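Local coordinates for protein globin (Bacillus anthracis, PDB 5V3T) that binds heme and, as a group II truncated hemoglobin, probably takes up oxygen or other small ligands at the heme iron, here holding cyanide, at residues A[51-56]-A[62-67]; A[22-27]-A[95-100]. All blocks are in the same frame, centred on the assembly; numbering follows the deposited sequence.

How the interactions relate
From the N terminus the chain first lays down helix 14-31, which carries 22-27, then helix 44-57 with 51-56 and, after a short turn, helix 63-68 with most of 62-67; helix 84-101, with 95-100, comes later. Interaction 1 closes a tight local loop of five residues, and it falls entirely within the much longer loop of 67 residues that interaction 2 closes. The two meet through helices 14-31 and 44-57: Lys51 NZ forms a salt bridge with Asp23 OD1 at 2.8 Å, and Leu54 packs on Val22. Together they join four helices of the globin fold, one contact reaching a heme propionate, the other the bound cyanide.

Interaction 1 of 2, residues A[51-56]-A[62-67]; sequences KQFLTQ and NLYTEE. With HEM (protoporphyrin IX containing Fe), chain C.
Gln56 reaches across to Thr65 with both ends of its amide. OE1 accepts from the backbone N of Thr65 at 3.1 Å in a nearly straight bond (170°), the donor standing tilted from the carbonyl plane, while NE2 donates a hydrogen bond to Thr65 OG1, which lies close to the amide plane, also at 3.1 Å. Two bonds to one residue fix the rotation of the amide, and they go with a strained first torsion in Gln56 (chi1 122°). At the other end of the contact Gln52 NE2 donates to Glu67 OE1 at 2.9 Å, the acceptor lying in the amide plane and the donor almost on the extension of the C-O bond; amide and carboxylate planes stand steeply to each other. Gln52 OE1 turns to His68, and Glu67 OE2 pairs with Arg48.

The apolar part has two pieces. Leu63 sets its CB against Gln52 CB and its CD1 against Thr55 CG2 (3.8 Å). On the heme side, Phe53 presents its edge to the face of Tyr64 in a T-shaped pair, centroids 5.7 Å apart, and Phe53 CB rests on Tyr64 CD2.

Both rings continue to the heme, which is also hydrogen-bonded by Arg114 of the second subunit. Tyr64, with CG anti to the backbone N (chi1 -175°), extends past Phe53 until its OH donates a short 2.5 Å hydrogen bond to propionate oxygen O2D. Phe53 meets the heme methyl CMD through CB and the vinyl carbon CBC through CD2 and CE2.

The two glutamine amides thus tie helix 44-57 to helix 63-68 near its start (Thr65) and near its end (Glu67), while the edge-to-face pair is consistent with holding the Tyr64 ring in place for the propionate.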
ATOM      1  N   LYS A  51      -6.604   6.194  11.879  1.00 35.08           N
ATOM      2  CA  LYS A  51      -6.842   6.564  13.278  1.00 40.80           C
ATOM      3  C   LYS A  51      -6.281   5.501  14.204  1.00 38.99           C
ATOM      4  O   LYS A  51      -5.679   5.819  15.226  1.00 35.77           O
ATOM      5  CB  LYS A  51      -8.329   6.762  13.543  1.00 43.07           C
ATOM      6  CG  LYS A  51      -8.908   7.946  12.809  1.00 33.11           C
ATOM      7  CD  LYS A  51     -10.406   7.923  12.876  1.00 39.49           C
ATOM      8  CE  LYS A  51     -11.004   9.036  12.060  1.00 38.95           C
ATOM      9  NZ  LYS A  51     -12.468   8.854  11.957  1.00 40.15           N
ATOM     10  N   GLN A  52      -6.467   4.236  13.834  1.00 38.31           N
ATOM     11  CA  GLN A  52      -5.869   3.151  14.600  1.00 44.88           C
ATOM     12  C   GLN A  52      -4.354   3.251  14.550  1.00 39.16           C
ATOM     13  O   GLN A  52      -3.697   3.114  15.575  1.00 38.32           O
ATOM     14  CB  GLN A  52      -6.317   1.792  14.082  1.00 45.57           C
ATOM     15  CG  GLN A  52      -7.761   1.465  14.346  1.00 50.05           C
ATOM     16  CD  GLN A  52      -8.129   0.148  13.730  1.00 53.00           C
ATOM     17  OE1 GLN A  52      -7.778  -0.120  12.576  1.00 52.75           O
ATOM     18  NE2 GLN A  52      -8.806  -0.703  14.495  1.00 49.00           N
ATOM     19  N   PHE A  53      -3.796   3.485  13.362  1.00 36.99           N
ATOM     20  CA  PHE A  53      -2.341   3.549  13.245  1.00 33.21           C
ATOM     21  C   PHE A  53      -1.720   4.701  14.027  1.00 32.78           C
ATOM     22  O   PHE A  53      -0.806   4.496  14.838  1.00 33.29           O
ATOM     23  CB  PHE A  53      -1.875   3.641  11.782  1.00 33.67           C
ATOM     24  CG  PHE A  53      -0.384   3.689  11.668  1.00 32.36           C
ATOM     25  CD1 PHE A  53       0.372   2.539  11.797  1.00 41.08           C
ATOM     26  CD2 PHE A  53       0.268   4.887  11.511  1.00 27.69           C
ATOM     27  CE1 PHE A  53       1.756   2.590  11.745  1.00 33.63           C
ATOM     28  CE2 PHE A  53       1.657   4.945  11.442  1.00 30.53           C
ATOM     29  CZ  PHE A  53       2.397   3.795  11.565  1.00 35.37           C
ATOM     30  N   LEU A  54      -2.233   5.909  13.825  1.00 30.70           N
ATOM     31  CA  LEU A  54      -1.671   7.077  14.504  1.00 32.53           C
ATOM     32  C   LEU A  54      -1.793   6.978  16.018  1.00 29.79           C
ATOM     33  O   LEU A  54      -0.932   7.478  16.741  1.00 34.06           O
ATOM     34  CB  LEU A  54      -2.340   8.362  14.018  1.00 29.82           C
ATOM     35  CG  LEU A  54      -2.003   8.695  12.565  1.00 29.02           C
ATOM     36  CD1 LEU A  54      -2.688   9.988  12.119  1.00 33.19           C
ATOM     37  CD2 LEU A  54      -0.493   8.805  12.381  1.00 25.25           C
ATOM     38  N   THR A  55      -2.867   6.357  16.488  1.00 29.02           N
ATOM     39  CA  THR A  55      -3.072   6.176  17.920  1.00 34.77           C
ATOM     40  C   THR A  55      -1.917   5.370  18.500  1.00 36.45           C
ATOM     41  O   THR A  55      -1.274   5.789  19.468  1.00 40.16           O
ATOM     42  CB  THR A  55      -4.420   5.467  18.214  1.00 35.23           C
ATOM     43  OG1 THR A  55      -5.502   6.299  17.767  1.00 35.05           O
ATOM     44  CG2 THR A  55      -4.593   5.181  19.704  1.00 39.04           C
ATOM     45  N   GLN A  56      -1.636   4.224  17.884  1.00 33.48           N
ATOM     46  CA  GLN A  56      -0.569   3.339  18.353  1.00 43.31           C
ATOM     47  C   GLN A  56       0.805   3.958  18.070  1.00 39.14           C
ATOM     48  O   GLN A  56       1.748   3.772  18.829  1.00 41.84           O
ATOM     49  CB  GLN A  56      -0.721   1.959  17.718  1.00 49.34           C
ATOM     50  CG  GLN A  56       0.471   1.492  16.927  1.00 62.39           C
ATOM     51  CD  GLN A  56       0.346   0.046  16.499  1.00 55.27           C
ATOM     52  OE1 GLN A  56      -0.608  -0.642  16.875  1.00 47.33           O
ATOM     53  NE2 GLN A  56       1.293  -0.414  15.688  1.00 49.70           N
ATOM     54  N   ASN A  62      -2.399  -0.317  21.159  1.00 47.96           N
ATOM     55  CA  ASN A  62      -1.949  -0.927  19.898  1.00 59.15           C
ATOM     56  C   ASN A  62      -3.098  -1.328  18.979  1.00 58.30           C
ATOM     57  O   ASN A  62      -3.167  -2.476  18.536  1.00 56.58           O
ATOM     58  CB  ASN A  62      -1.081  -2.156  20.184  1.00 73.39           C
ATOM     59  CG  ASN A  62       0.243  -1.801  20.823  1.00 83.55           C
ATOM     60  OD1 ASN A  62       0.826  -0.757  20.529  1.00 86.91           O
ATOM     61  ND2 ASN A  62       0.732  -2.670  21.698  1.00 91.28           N
ATOM     62  N   LEU A  63      -3.976  -0.374  18.677  1.00 53.70           N
ATOM     63  CA  LEU A  63      -5.200  -0.640  17.926  1.00 51.13           C
ATOM     64  C   LEU A  63      -4.911  -1.252  16.555  1.00 52.23           C
ATOM     65  O   LEU A  63      -5.596  -2.181  16.124  1.00 53.23           O
ATOM     66  CB  LEU A  63      -6.012   0.646  17.772  1.00 47.02           C
ATOM     67  CG  LEU A  63      -6.479   1.323  19.068  1.00 45.49           C
ATOM     68  CD1 LEU A  63      -7.248   2.577  18.708  1.00 50.11           C
ATOM     69  CD2 LEU A  63      -7.344   0.396  19.893  1.00 51.55           C
ATOM     70  N   TYR A  64      -3.891  -0.741  15.878  1.00 44.46           N
ATOM     71  CA  TYR A  64      -3.599  -1.191  14.521  1.00 39.90           C
ATOM     72  C   TYR A  64      -3.121  -2.640  14.541  1.00 55.33           C
ATOM     73  O   TYR A  64      -3.697  -3.495  13.870  1.00 53.79           O
ATOM     74  CB  TYR A  64      -2.546  -0.314  13.850  1.00 36.47           C
ATOM     75  CG  TYR A  64      -2.314  -0.684  12.386  1.00 39.22           C
ATOM     76  CD1 TYR A  64      -1.463  -1.728  12.036  1.00 49.29           C
ATOM     77  CD2 TYR A  64      -2.957   0.003  11.358  1.00 39.98           C
ATOM     78  CE1 TYR A  64      -1.255  -2.081  10.707  1.00 51.86           C
ATOM     79  CE2 TYR A  64      -2.748  -0.350  10.007  1.00 37.13           C
ATOM     80  CZ  TYR A  64      -1.896  -1.389   9.702  1.00 43.47           C
ATOM     81  OH  TYR A  64      -1.678  -1.753   8.383  1.00 45.48           O
ATOM     82  N   THR A  65      -2.051  -2.898  15.290  1.00 45.77           N
ATOM     83  CA  THR A  65      -1.419  -4.216  15.273  1.00 52.38           C
ATOM     84  C   THR A  65      -2.373  -5.269  15.799  1.00 51.66           C
ATOM     85  O   THR A  65      -2.414  -6.384  15.272  1.00 54.55           O
ATOM     86  CB  THR A  65      -0.112  -4.249  16.113  1.00 61.12           C
ATOM     87  OG1 THR A  65       0.896  -3.453  15.480  1.00 54.52           O
ATOM     88  CG2 THR A  65       0.413  -5.679  16.260  1.00 64.03           C
ATOM     89  N   GLU A  66      -3.181  -4.898  16.790  1.00 52.33           N
ATOM     90  CA  GLU A  66      -4.141  -5.835  17.369  1.00 69.17           C
ATOM     91  C   GLU A  66      -5.077  -6.400  16.306  1.00 65.56           C
ATOM     92  O   GLU A  66      -5.412  -7.581  16.343  1.00 66.64           O
ATOM     93  CB  GLU A  66      -4.963  -5.171  18.480  1.00 71.99           C
ATOM     94  CG  GLU A  66      -4.238  -5.035  19.815  1.00 85.77           C
ATOM     95  CD  GLU A  66      -3.627  -6.335  20.296  1.00106.90           C
ATOM     96  OE1 GLU A  66      -4.283  -7.393  20.173  1.00115.45           O
ATOM     97  OE2 GLU A  66      -2.487  -6.297  20.806  1.00114.05           O
ATOM     98  N   GLU A  67      -5.490  -5.561  15.359  1.00 62.26           N
ATOM     99  CA  GLU A  67      -6.395  -6.006  14.301  1.00 65.93           C
ATOM    100  C   GLU A  67      -5.678  -6.459  13.022  1.00 58.32           C
ATOM    101  O   GLU A  67      -5.949  -7.542  12.510  1.00 59.05           O
ATOM    102  CB  GLU A  67      -7.385  -4.894  13.933  1.00 61.47           C
ATOM    103  CG  GLU A  67      -8.267  -5.251  12.742  1.00 62.49           C
ATOM    104  CD  GLU A  67      -9.313  -4.199  12.437  1.00 59.65           C
ATOM    105  OE1 GLU A  67      -9.427  -3.228  13.214  1.00 53.11           O
ATOM    106  OE2 GLU A  67     -10.020  -4.349  11.415  1.00 58.76           O
TER
HETATM  107  CHA HEM C 201      -2.470   2.929   3.071  1.00 35.51           C
HETATM  108  CHB HEM C 201      -0.784   6.396  -0.038  1.00 35.29           C
HETATM  109  CHC HEM C 201       2.312   7.842   3.451  1.00 29.58           C
HETATM  110  CHD HEM C 201       0.056   5.088   6.794  1.00 36.82           C
HETATM  111  C1A HEM C 201      -2.282   3.746   1.951  1.00 41.61           C
HETATM  112  C2A HEM C 201      -2.984   3.622   0.682  1.00 44.81           C
HETATM  113  C3A HEM C 201      -2.529   4.565  -0.159  1.00 42.67           C
HETATM  114  C4A HEM C 201      -1.503   5.337   0.522  1.00 39.13           C
HETATM  115  CMA HEM C 201      -3.001   4.797  -1.614  1.00 48.11           C
HETATM  116  CAA HEM C 201      -4.091   2.582   0.386  1.00 52.51           C
HETATM  117  CBA HEM C 201      -5.292   2.854   1.294  1.00 64.02           C
HETATM  118  CGA HEM C 201      -5.977   1.564   1.657  1.00 67.50           C
HETATM  119  O1A HEM C 201      -5.719   0.540   0.974  1.00 69.41           O
HETATM  120  O2A HEM C 201      -6.784   1.563   2.625  1.00 63.10           O
HETATM  121  C1B HEM C 201       0.221   7.076   0.632  1.00 34.06           C
HETATM  122  C2B HEM C 201       1.064   8.127   0.093  1.00 32.14           C
HETATM  123  C3B HEM C 201       1.923   8.503   1.051  1.00 29.82           C
HETATM  124  C4B HEM C 201       1.658   7.716   2.243  1.00 27.74           C
HETATM  125  CMB HEM C 201       1.005   8.699  -1.343  1.00 36.89           C
HETATM  126  CAB HEM C 201       3.005   9.597   0.925  1.00 37.79           C
HETATM  127  CBB HEM C 201       4.188   9.472   1.548  1.00 32.91           C
HETATM  128  C1C HEM C 201       1.901   7.327   4.646  1.00 27.07           C
HETATM  129  C2C HEM C 201       2.339   7.764   5.961  1.00 35.65           C
HETATM  130  C3C HEM C 201       1.715   7.018   6.873  1.00 39.14           C
HETATM  131  C4C HEM C 201       0.857   6.058   6.192  1.00 37.59           C
HETATM  132  CMC HEM C 201       3.343   8.898   6.280  1.00 28.33           C
HETATM  133  CAC HEM C 201       1.929   7.161   8.399  1.00 33.23           C
HETATM  134  CBC HEM C 201       0.865   7.028   9.176  1.00 49.49           C
HETATM  135  C1D HEM C 201      -0.826   4.264   6.090  1.00 34.01           C
HETATM  136  C2D HEM C 201      -1.657   3.257   6.715  1.00 31.39           C
HETATM  137  C3D HEM C 201      -2.434   2.580   5.580  1.00 39.12           C
HETATM  138  C4D HEM C 201      -2.012   3.239   4.351  1.00 39.16           C
HETATM  139  CMD HEM C 201      -1.742   2.934   8.220  1.00 31.77           C
HETATM  140  CAD HEM C 201      -3.457   1.440   5.740  1.00 42.59           C
HETATM  141  CBD HEM C 201      -2.793   0.144   5.279  1.00 45.00           C
HETATM  142  CGD HEM C 201      -3.641  -1.048   5.641  1.00 50.03           C
HETATM  143  O1D HEM C 201      -4.311  -1.580   4.722  1.00 47.38           O
HETATM  144  O2D HEM C 201      -3.654  -1.462   6.836  1.00 44.58           O
HETATM  145  NA  HEM C 201      -1.382   4.804   1.810  1.00 38.52           N
HETATM  146  NB  HEM C 201       0.615   6.867   1.951  1.00 30.01           N
HETATM  147  NC  HEM C 201       0.988   6.294   4.819  1.00 33.29           N
HETATM  148  ND  HEM C 201      -1.058   4.213   4.696  1.00 29.89           N
HETATM  149 FE   HEM C 201      -0.322   5.651   3.369  1.00 33.83          FE

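Interaction 2 of 2, residues A[22-27]-A[95-100]; sequences VDTFYS and EQAMDD. With CYN (cyanide ion), chain D.
Helices 14-31 and 84-101 cross at a steep slant with opposed overall directions, the segment axes 8.4 Å apart at 135°, and come nearest at Phe25 and Ala97, whose CA atoms are 5.0 Å apart. The small side chain of Ala97 permits this approach: its CB points at the other helix and sits 3.7 Å from the backbone N of Phe25 and 4.0 Å from Phe25 CB. Beside it, Thr24 CG2, placed anti to the backbone N, touches Ala97 CA at 3.8 Å and lies near Asp100 OD2. The polar ends look elsewhere, Thr24 OG1 to Ile20 O and Asp100 OD2 to Tyr28 OH, so the interface itself is held by apolar packing.

Tyr26 lies on the side of its helix facing away from Ala97. Phe25 CD2 stands over the centre of one face of the Tyr26 ring, 3.7 Å above the plane, while Phe25 also meets Trp90 edge to face. Tyr26 OH donates to the cyanide N at 2.9 Å and is also hydrogen-bonded to Gln50 NE2. This B/G helix crossing of the truncated (2-on-2) globin fold backs the distal heme pocket, where the B-helix tyrosine hydrogen-bonds the iron-bound ligand, as in other truncated hemoglobins.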
ATOM      1  N   VAL A  22      -7.604  13.192  11.584  1.00 30.74           N
ATOM      2  CA  VAL A  22      -7.586  12.261  10.466  1.00 31.03           C
ATOM      3  C   VAL A  22      -8.758  12.504   9.516  1.00 37.81           C
ATOM      4  O   VAL A  22      -8.584  12.480   8.292  1.00 38.09           O
ATOM      5  CB  VAL A  22      -7.588  10.807  10.977  1.00 32.24           C
ATOM      6  CG1 VAL A  22      -7.774   9.806   9.828  1.00 33.15           C
ATOM      7  CG2 VAL A  22      -6.288  10.542  11.710  1.00 23.17           C
ATOM      8  N   ASP A  23      -9.934  12.789  10.068  1.00 35.38           N
ATOM      9  CA  ASP A  23     -11.080  13.121   9.225  1.00 41.83           C
ATOM     10  C   ASP A  23     -10.768  14.380   8.414  1.00 38.56           C
ATOM     11  O   ASP A  23     -11.052  14.450   7.213  1.00 35.76           O
ATOM     12  CB  ASP A  23     -12.341  13.304  10.068  1.00 41.71           C
ATOM     13  CG  ASP A  23     -12.910  11.978  10.552  1.00 49.33           C
ATOM     14  OD1 ASP A  23     -12.517  10.924  10.011  1.00 47.06           O
ATOM     15  OD2 ASP A  23     -13.741  11.982  11.481  1.00 47.59           O
ATOM     16  N   THR A  24     -10.162  15.368   9.069  1.00 39.56           N
ATOM     17  CA  THR A  24      -9.763  16.604   8.395  1.00 34.90           C
ATOM     18  C   THR A  24      -8.665  16.324   7.363  1.00 36.79           C
ATOM     19  O   THR A  24      -8.726  16.814   6.232  1.00 37.38           O
ATOM     20  CB  THR A  24      -9.275  17.658   9.404  1.00 39.09           C
ATOM     21  OG1 THR A  24     -10.350  17.965  10.299  1.00 34.51           O
ATOM     22  CG2 THR A  24      -8.810  18.934   8.702  1.00 33.67           C
ATOM     23  N   PHE A  25      -7.668  15.536   7.762  1.00 31.39           N
ATOM     24  CA  PHE A  25      -6.573  15.168   6.864  1.00 30.06           C
ATOM     25  C   PHE A  25      -7.081  14.617   5.536  1.00 33.37           C
ATOM     26  O   PHE A  25      -6.723  15.124   4.460  1.00 38.72           O
ATOM     27  CB  PHE A  25      -5.646  14.141   7.530  1.00 26.51           C
ATOM     28  CG  PHE A  25      -4.570  13.625   6.613  1.00 25.96           C
ATOM     29  CD1 PHE A  25      -3.620  14.491   6.074  1.00 26.50           C
ATOM     30  CD2 PHE A  25      -4.520  12.285   6.266  1.00 30.82           C
ATOM     31  CE1 PHE A  25      -2.628  14.023   5.239  1.00 31.03           C
ATOM     32  CE2 PHE A  25      -3.535  11.817   5.415  1.00 29.65           C
ATOM     33  CZ  PHE A  25      -2.593  12.694   4.889  1.00 26.48           C
ATOM     34  N   TYR A  26      -7.939  13.601   5.600  1.00 33.44           N
ATOM     35  CA  TYR A  26      -8.417  12.957   4.379  1.00 38.75           C
ATOM     36  C   TYR A  26      -9.386  13.807   3.596  1.00 40.07           C
ATOM     37  O   TYR A  26      -9.627  13.549   2.416  1.00 42.92           O
ATOM     38  CB  TYR A  26      -9.045  11.608   4.696  1.00 33.54           C
ATOM     39  CG  TYR A  26      -7.969  10.603   4.928  1.00 37.79           C
ATOM     40  CD1 TYR A  26      -7.094  10.254   3.897  1.00 36.95           C
ATOM     41  CD2 TYR A  26      -7.793  10.031   6.165  1.00 38.84           C
ATOM     42  CE1 TYR A  26      -6.091   9.352   4.099  1.00 29.79           C
ATOM     43  CE2 TYR A  26      -6.791   9.136   6.376  1.00 34.78           C
ATOM     44  CZ  TYR A  26      -5.953   8.798   5.342  1.00 36.33           C
ATOM     45  OH  TYR A  26      -4.982   7.899   5.596  1.00 32.27           O
ATOM     46  N   SER A  27      -9.952  14.809   4.252  1.00 41.08           N
ATOM     47  CA  SER A  27     -10.692  15.827   3.527  1.00 42.52           C
ATOM     48  C   SER A  27      -9.722  16.523   2.567  1.00 47.76           C
ATOM     49  O   SER A  27     -10.029  16.689   1.389  1.00 50.74           O
ATOM     50  CB  SER A  27     -11.349  16.831   4.489  1.00 46.58           C
ATOM     51  OG  SER A  27     -12.163  17.762   3.792  1.00 58.18           O
ATOM     52  N   GLU A  95      -0.049  19.006   7.463  1.00 27.25           N
ATOM     53  CA  GLU A  95       0.225  20.323   8.031  1.00 37.12           C
ATOM     54  C   GLU A  95      -1.053  21.156   8.157  1.00 31.01           C
ATOM     55  O   GLU A  95      -1.311  21.785   9.197  1.00 30.78           O
ATOM     56  CB  GLU A  95       1.250  21.069   7.177  1.00 55.94           C
ATOM     57  CG  GLU A  95       2.575  21.299   7.870  1.00 72.54           C
ATOM     58  CD  GLU A  95       3.575  22.049   7.006  1.00 82.31           C
ATOM     59  OE1 GLU A  95       3.355  22.147   5.777  1.00 79.93           O
ATOM     60  OE2 GLU A  95       4.578  22.549   7.561  1.00 87.62           O
ATOM     61  N   GLN A  96      -1.848  21.158   7.091  1.00 32.29           N
ATOM     62  CA  GLN A  96      -3.091  21.925   7.056  1.00 34.47           C
ATOM     63  C   GLN A  96      -4.125  21.337   8.018  1.00 34.20           C
ATOM     64  O   GLN A  96      -4.866  22.077   8.665  1.00 36.77           O
ATOM     65  CB  GLN A  96      -3.654  21.967   5.642  1.00 33.47           C
ATOM     66  CG  GLN A  96      -2.723  22.628   4.643  1.00 35.43           C
ATOM     67  CD  GLN A  96      -3.227  22.501   3.224  1.00 43.18           C
ATOM     68  OE1 GLN A  96      -2.701  21.722   2.430  1.00 40.74           O
ATOM     69  NE2 GLN A  96      -4.255  23.264   2.899  1.00 34.49           N
ATOM     70  N   ALA A  97      -4.179  20.008   8.101  1.00 30.46           N
ATOM     71  CA  ALA A  97      -5.057  19.342   9.060  1.00 29.99           C
ATOM     72  C   ALA A  97      -4.663  19.708  10.498  1.00 30.87           C
ATOM     73  O   ALA A  97      -5.522  19.941  11.345  1.00 25.64           O
ATOM     74  CB  ALA A  97      -5.018  17.828   8.865  1.00 30.11           C
ATOM     75  N   MET A  98      -3.362  19.762  10.764  1.00 27.15           N
ATOM     76  CA  MET A  98      -2.879  20.115  12.086  1.00 25.49           C
ATOM     77  C   MET A  98      -3.224  21.565  12.421  1.00 32.27           C
ATOM     78  O   MET A  98      -3.600  21.867  13.550  1.00 30.97           O
ATOM     79  CB  MET A  98      -1.372  19.899  12.198  1.00 26.96           C
ATOM     80  CG  MET A  98      -0.951  18.428  12.300  1.00 26.78           C
ATOM     81  SD  MET A  98       0.846  18.278  12.345  1.00 34.96           S
ATOM     82  CE  MET A  98       0.982  16.607  12.985  1.00 36.00           C
ATOM     83  N   ASP A  99      -3.062  22.461  11.446  1.00 28.48           N
ATOM     84  CA  ASP A  99      -3.463  23.844  11.630  1.00 30.59           C
ATOM     85  C   ASP A  99      -4.949  23.906  11.989  1.00 32.49           C
ATOM     86  O   ASP A  99      -5.336  24.504  12.997  1.00 34.41           O
ATOM     87  CB  ASP A  99      -3.170  24.669  10.372  1.00 38.49           C
ATOM     88  CG  ASP A  99      -1.689  24.975  10.204  1.00 40.54           C
ATOM     89  OD1 ASP A  99      -0.907  24.696  11.139  1.00 34.98           O
ATOM     90  OD2 ASP A  99      -1.306  25.508   9.140  1.00 43.20           O
ATOM     91  N   ASP A 100      -5.772  23.231  11.196  1.00 29.03           N
ATOM     92  CA  ASP A 100      -7.220  23.280  11.373  1.00 27.59           C
ATOM     93  C   ASP A 100      -7.640  22.668  12.706  1.00 30.30           C
ATOM     94  O   ASP A 100      -8.641  23.065  13.297  1.00 30.43           O
ATOM     95  CB  ASP A 100      -7.907  22.506  10.260  1.00 29.44           C
ATOM     96  CG  ASP A 100      -7.889  23.239   8.925  1.00 38.84           C
ATOM     97  OD1 ASP A 100      -7.306  24.339   8.831  1.00 35.90           O
ATOM     98  OD2 ASP A 100      -8.421  22.665   7.959  1.00 39.77           O
TER
HETATM   99  C   CYN D 202      -1.775   6.916   3.829  1.00 34.34           C
HETATM  100  N   CYN D 202      -2.600   7.714   4.000  1.00 33.79           N